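Long-range contacts in titin (Homo sapiens, PDB 3LCY), which probably serves as an elastic molecular scaffold of the muscle sarcomere, to whose A-band region this tandem of immunoglobulin domains belongs: residues A[25-30]-A[65-70]; A[137-142]-A[173-178]. One frame throughout, in Å; residues are numbered along the deposited sequence.

Contact 1: A[25-30]-A[65-70]; sequences AQLSCQ and LTVMTE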
loop_
_atom_site.group_PDB
_atom_site.type_symbol
_atom_site.label_atom_id
_atom_site.label_comp_id
_atom_site.label_asym_id
_atom_site.label_seq_id
_atom_site.Cartn_x
_atom_site.Cartn_y
_atom_site.Cartn_z
ATOM N N ALA A 25 8.333 -9.631 7.681
ATOM C CA ALA A 25 9.226 -9.283 6.584
ATOM C C ALA A 25 10.617 -8.977 7.120
ATOM O O ALA A 25 10.780 -8.140 8.007
ATOM C CB ALA A 25 8.679 -8.095 5.812
ATOM N N GLN A 26 11.617 -9.670 6.585
ATOM C CA GLN A 26 13.001 -9.455 6.995
ATOM C C GLN A 26 13.776 -8.637 5.970
ATOM O O GLN A 26 13.993 -9.079 4.842
ATOM C CB GLN A 26 13.711 -10.789 7.244
ATOM C CG GLN A 26 13.411 -11.415 8.598
ATOM C CD GLN A 26 14.148 -12.724 8.815
ATOM O OE1 GLN A 26 15.182 -12.766 9.483
ATOM N NE2 GLN A 26 13.617 -13.803 8.251
ATOM N N LEU A 27 14.187 -7.438 6.368
ATOM C CA LEU A 27 15.039 -6.608 5.526
ATOM C C LEU A 27 16.447 -6.599 6.103
ATOM O O LEU A 27 16.670 -6.102 7.207
ATOM C CB LEU A 27 14.491 -5.184 5.423
ATOM C CG LEU A 27 13.077 -5.043 4.853
ATOM C CD1 LEU A 27 12.078 -4.739 5.962
ATOM C CD2 LEU A 27 13.034 -3.964 3.780
ATOM N N SER A 28 17.396 -7.155 5.361
ATOM C CA SER A 28 18.745 -7.333 5.882
ATOM C C SER A 28 19.825 -6.701 5.009
ATOM O O SER A 28 19.625 -6.466 3.817
ATOM C CB SER A 28 19.041 -8.821 6.080
ATOM O OG SER A 28 20.315 -9.016 6.667
ATOM N N CYS A 29 20.976 -6.437 5.619
ATOM C CA CYS A 29 22.128 -5.898 4.909
ATOM C C CYS A 29 23.393 -6.137 5.725
ATOM O O CYS A 29 23.332 -6.319 6.942
ATOM C CB CYS A 29 21.949 -4.402 4.645
ATOM S SG CYS A 29 21.968 -3.379 6.134
ATOM N N GLN A 30 24.562 -6.101 5.105
ATOM C CA GLN A 30 25.817 -6.207 5.815
ATOM C C GLN A 30 26.677 -4.998 5.694
ATOM O O GLN A 30 27.054 -4.638 4.639
ATOM C CB GLN A 30 26.616 -7.337 5.260
ATOM C CG GLN A 30 25.878 -8.534 5.063
ATOM C CD GLN A 30 26.737 -9.688 5.216
ATOM O OE1 GLN A 30 27.909 -9.555 5.419
ATOM N NE2 GLN A 30 26.170 -10.846 5.139
ATOM N N LEU A 65 16.129 -5.931 9.908
ATOM C CA LEU A 65 14.910 -5.343 10.447
ATOM C C LEU A 65 13.736 -6.258 10.131
ATOM O O LEU A 65 13.563 -6.686 8.990
ATOM C CB LEU A 65 14.663 -3.956 9.852
ATOM C CG LEU A 65 13.299 -3.332 10.166
ATOM C CD1 LEU A 65 13.156 -3.073 11.656
ATOM C CD2 LEU A 65 13.083 -2.049 9.377
ATOM N N THR A 66 12.938 -6.572 11.138
ATOM C CA THR A 66 11.797 -7.434 10.926
ATOM C C THR A 66 10.535 -6.631 11.103
ATOM O O THR A 66 10.311 -6.043 12.150
ATOM C CB THR A 66 11.770 -8.597 11.923
ATOM O OG1 THR A 66 12.958 -9.377 11.783
ATOM C CG2 THR A 66 10.563 -9.482 11.674
ATOM N N VAL A 67 9.703 -6.619 10.075
ATOM C CA VAL A 67 8.459 -5.884 10.142
ATOM C C VAL A 67 7.306 -6.860 10.175
ATOM O O VAL A 67 7.188 -7.713 9.307
ATOM C CB VAL A 67 8.275 -4.972 8.918
ATOM C CG1 VAL A 67 6.946 -4.239 8.991
ATOM C CG2 VAL A 67 9.426 -3.997 8.801
ATOM N N MET A 68 6.453 -6.736 11.180
ATOM C CA MET A 68 5.309 -7.610 11.267
ATOM C C MET A 68 4.257 -6.787 10.574
ATOM O O MET A 68 3.688 -5.871 11.150
ATOM C CB MET A 68 4.933 -7.869 12.719
ATOM C CG MET A 68 6.080 -8.339 13.580
ATOM S SD MET A 68 6.950 -9.760 12.923
ATOM C CE MET A 68 5.668 -10.994 12.947
ATOM N N THR A 69 4.004 -7.120 9.322
ATOM C CA THR A 69 3.070 -6.400 8.550
ATOM C C THR A 69 1.652 -6.562 8.985
ATOM O O THR A 69 1.231 -7.603 9.287
ATOM C CB THR A 69 3.247 -6.729 7.092
ATOM O OG1 THR A 69 2.784 -8.041 6.823
ATOM C CG2 THR A 69 4.650 -6.645 6.745
ATOM N N GLU A 70 0.931 -5.468 9.030
ATOM C CA GLU A 70 -0.437 -5.501 9.398
ATOM C C GLU A 70 -1.303 -4.808 8.394
ATOM O O GLU A 70 -2.416 -5.147 8.223
ATOM C CB GLU A 70 -0.618 -4.864 10.752
ATOM C CG GLU A 70 0.232 -3.670 10.978
ATOM C CD GLU A 70 -0.161 -2.856 12.170
ATOM O OE1 GLU A 70 -1.093 -3.222 12.848
ATOM O OE2 GLU A 70 0.455 -1.840 12.444
#
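Ala25 and Val67 face each other as an antiparallel hydrogen-bonded pair, and Leu27 with Leu65 forms the next such pair along strands that run at 159° to one another. Each pair is closed by two backbone bonds. Val67 N reaches Ala25 O at 2.8 Å and Ala25 N reaches Val67 O in return, the latter somewhat more bent at 149°. At the other pair the bonds are nearly straight: Leu27 N donates to Leu65 O and Leu65 N to Leu27 O.

Weaker polar contacts fill the interval between them. Thr66 CA lies 3.2 Å from Ala25 O, and Gln26 CA approaches Leu65 O at 3.5 Å, both as CA-H...O contacts.

The apolar contacts lie on the face that carries Ala25, Leu27, Leu65 and Val67. Of the two Val67 branches it is CG2 that meets Leu27 CD1, at 4.0 Å. This contact runs diagonally, because Leu27 is paired with Leu65 and not with Val67. Ala25 CB stands beside Val67 CB at 4.4 Å. Tyr78 of strand 76-83 packs against Leu27, Leu65 and Val67, while Leu95 of strand 88-103 touches Ala25.

On the other face Gln26 and Thr66 lie side by side. Gln26 CG comes 3.8 Å from Thr66 OG1, a van der Waals contact on the more exposed side of the sheet.

Strands 24-34 and 62-68 are the central pair of a sheet ordered 6-10, 24-34, 62-68, 54-58. They correspond to strands B and E in the A-B-E-D sheet of an immunoglobulin I-set domain, whose sandwich buries the aliphatic face.

Contact 2: A[137-142]-A[173-178]; sequences WFHGQK and GKYKVQ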
loop_
_atom_site.group_PDB
_atom_site.type_symbol
_atom_site.label_atom_id
_atom_site.label_comp_id
_atom_site.label_asym_id
_atom_site.label_seq_id
_atom_site.Cartn_x
_atom_site.Cartn_y
_atom_site.Cartn_z
ATOM N N TRP A 137 -15.127 -0.938 -13.327
ATOM C CA TRP A 137 -16.494 -0.589 -12.960
ATOM C C TRP A 137 -17.470 -0.950 -14.074
ATOM O O TRP A 137 -17.176 -0.763 -15.255
ATOM C CB TRP A 137 -16.605 0.903 -12.640
ATOM C CG TRP A 137 -16.102 1.271 -11.278
ATOM C CD1 TRP A 137 -14.833 1.646 -10.946
ATOM C CD2 TRP A 137 -16.860 1.305 -10.064
ATOM N NE1 TRP A 137 -14.753 1.909 -9.601
ATOM C CE2 TRP A 137 -15.986 1.706 -9.035
ATOM C CE3 TRP A 137 -18.195 1.031 -9.745
ATOM C CZ2 TRP A 137 -16.397 1.842 -7.713
ATOM C CZ3 TRP A 137 -18.604 1.167 -8.430
ATOM C CH2 TRP A 137 -17.707 1.570 -7.431
ATOM N N PHE A 138 -18.630 -1.472 -13.692
ATOM C CA PHE A 138 -19.667 -1.818 -14.655
ATOM C C PHE A 138 -20.996 -1.178 -14.278
ATOM O O PHE A 138 -21.396 -1.198 -13.116
ATOM C CB PHE A 138 -19.865 -3.337 -14.721
ATOM C CG PHE A 138 -18.664 -4.094 -15.217
ATOM C CD1 PHE A 138 -18.515 -4.382 -16.564
ATOM C CD2 PHE A 138 -17.693 -4.534 -14.333
ATOM C CE1 PHE A 138 -17.415 -5.086 -17.023
ATOM C CE2 PHE A 138 -16.593 -5.237 -14.784
ATOM C CZ PHE A 138 -16.453 -5.514 -16.131
ATOM N N HIS A 139 -21.682 -0.612 -15.263
ATOM C CA HIS A 139 -23.076 -0.246 -15.078
ATOM C C HIS A 139 -23.910 -1.164 -15.958
ATOM O O HIS A 139 -23.972 -0.989 -17.175
ATOM C CB HIS A 139 -23.323 1.219 -15.431
ATOM C CG HIS A 139 -24.730 1.666 -15.184
ATOM N ND1 HIS A 139 -25.394 2.527 -16.031
ATOM C CD2 HIS A 139 -25.601 1.371 -14.190
ATOM C CE1 HIS A 139 -26.611 2.745 -15.568
ATOM N NE2 HIS A 139 -26.762 2.055 -14.452
ATOM N N GLY A 140 -24.550 -2.146 -15.332
ATOM C CA GLY A 140 -25.218 -3.199 -16.069
ATOM C C GLY A 140 -24.174 -4.082 -16.718
ATOM O O GLY A 140 -23.347 -4.686 -16.033
ATOM N N GLN A 141 -24.205 -4.155 -18.044
ATOM C CA GLN A 141 -23.224 -4.934 -18.786
ATOM C C GLN A 141 -22.264 -4.015 -19.531
ATOM O O GLN A 141 -21.494 -4.457 -20.378
ATOM C CB GLN A 141 -23.922 -5.884 -19.760
ATOM C CG GLN A 141 -24.836 -5.199 -20.766
ATOM C CD GLN A 141 -25.719 -6.185 -21.509
ATOM O OE1 GLN A 141 -26.188 -5.908 -22.612
ATOM N NE2 GLN A 141 -25.949 -7.343 -20.902
ATOM N N LYS A 142 -22.319 -2.729 -19.203
ATOM C CA LYS A 142 -21.489 -1.731 -19.862
ATOM C C LYS A 142 -20.286 -1.380 -18.992
ATOM O O LYS A 142 -20.442 -0.948 -17.851
ATOM C CB LYS A 142 -22.310 -0.471 -20.151
ATOM C CG LYS A 142 -21.853 0.321 -21.367
ATOM C CD LYS A 142 -22.343 -0.319 -22.656
ATOM C CE LYS A 142 -22.028 0.548 -23.867
ATOM N NZ LYS A 142 -20.564 0.705 -24.080
ATOM N N GLY A 173 -29.696 1.929 -11.142
ATOM C CA GLY A 173 -29.456 0.534 -11.464
ATOM C C GLY A 173 -28.311 -0.101 -10.697
ATOM O O GLY A 173 -27.757 0.494 -9.772
ATOM N N LYS A 174 -27.959 -1.324 -11.086
ATOM C CA LYS A 174 -26.890 -2.064 -10.428
ATOM C C LYS A 174 -25.516 -1.724 -11.001
ATOM O O LYS A 174 -25.354 -1.587 -12.214
ATOM C CB LYS A 174 -27.134 -3.572 -10.531
ATOM C CG LYS A 174 -27.849 -4.190 -9.339
ATOM C CD LYS A 174 -29.349 -3.967 -9.398
ATOM C CE LYS A 174 -30.061 -4.762 -8.314
ATOM N NZ LYS A 174 -31.537 -4.588 -8.367
ATOM N N TYR A 175 -24.535 -1.587 -10.114
ATOM C CA TYR A 175 -23.155 -1.347 -10.513
ATOM C C TYR A 175 -22.259 -2.439 -9.947
ATOM O O TYR A 175 -22.471 -2.900 -8.826
ATOM C CB TYR A 175 -22.674 0.012 -10.002
ATOM C CG TYR A 175 -23.225 1.200 -10.754
ATOM C CD1 TYR A 175 -24.545 1.597 -10.594
ATOM C CD2 TYR A 175 -22.419 1.936 -11.614
ATOM C CE1 TYR A 175 -25.051 2.688 -11.276
ATOM C CE2 TYR A 175 -22.916 3.027 -12.301
ATOM C CZ TYR A 175 -24.232 3.400 -12.126
ATOM O OH TYR A 175 -24.730 4.486 -12.807
ATOM N N LYS A 176 -21.261 -2.857 -10.718
ATOM C CA LYS A 176 -20.294 -3.831 -10.224
ATOM C C LYS A 176 -18.879 -3.266 -10.226
ATOM O O LYS A 176 -18.389 -2.799 -11.256
ATOM C CB LYS A 176 -20.323 -5.125 -11.044
ATOM C CG LYS A 176 -19.328 -6.168 -10.539
ATOM C CD LYS A 176 -18.877 -7.127 -11.630
ATOM C CE LYS A 176 -19.971 -8.108 -12.010
ATOM N NZ LYS A 176 -19.484 -9.107 -13.006
ATOM N N VAL A 177 -18.230 -3.308 -9.070
ATOM C CA VAL A 177 -16.824 -2.947 -8.974
ATOM C C VAL A 177 -15.992 -4.219 -8.859
ATOM O O VAL A 177 -16.244 -5.061 -7.995
ATOM C CB VAL A 177 -16.552 -2.024 -7.774
ATOM C CG1 VAL A 177 -17.137 -2.617 -6.502
ATOM C CG2 VAL A 177 -15.059 -1.781 -7.627
ATOM N N GLN A 178 -15.018 -4.369 -9.743
ATOM C CA GLN A 178 -14.181 -5.555 -9.761
ATOM C C GLN A 178 -12.705 -5.285 -9.526
ATOM O O GLN A 178 -12.130 -4.385 -10.116
ATOM C CB GLN A 178 -14.363 -6.265 -11.097
ATOM C CG GLN A 178 -14.037 -7.732 -11.075
ATOM C CD GLN A 178 -14.600 -8.447 -12.270
ATOM O OE1 GLN A 178 -14.270 -8.131 -13.406
ATOM N NE2 GLN A 178 -15.463 -9.416 -12.023
#
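In the second immunoglobulin I-set domain of the tandem, an antiparallel strand pair is joined to a type II' beta turn, His139 to Lys142, and the aromatic residues of strand 137-139 all lean on strand 173-178. Phe138 N donates to Lys176 O at 2.8 Å, and Lys176 N returns the bond to Phe138 O. A longer bond, Gly140 N to Lys174 O at 3.3 Å, carries the pairing into the turn.

His139 and Tyr175 form an offset stack, their ring centroids 4.2 Å apart and the planes only 17° from parallel. His139 has CG set anti to the backbone N (chi1 -177°), which carries the imidazole across to one face of the Tyr175 ring, while Tyr175 OH lies above the centre of the imidazole. Both polar ends are held nearby: His139 NE2 bonds Ala172 O, and Tyr175 OH bonds His171 O.

Further along the same face, Val177 CB sits over the six-membered ring of Trp137, 3.7 Å from its centroid, in a CH-pi contact. On the reverse face Lys176 CD rests 3.9 Å from Phe138 CD2.

Trp137 reaches into the sandwich, touching Leu123 and Val125 of strand 121-130 and Leu161 of strand 158-163, where its NE1 bonds Thr159 OG1. Strand 173-180 lies between strands 134-139 and 185-195, and the short helix 168-171 leads into it.

Both contacts join antiparallel neighbours through their backbones, with one face turned to the sandwich interior, but at positions that are not equivalent. Contact 1 joins the central B and E strands of the four-stranded sheet in the first domain; contact 2 joins the C and F strands, 134-139 and 173-180, of the other kind of sheet in the second. They remain about 21 Å apart at their nearest atoms. Contact 1 is mostly buried and aliphatic, meeting by simple van der Waals packing. Contact 2 is only partly buried and rich in aromatic groups; one end runs into a solvent-exposed turn. It also buries more surface between its segments, 512 Å² against 300 Å².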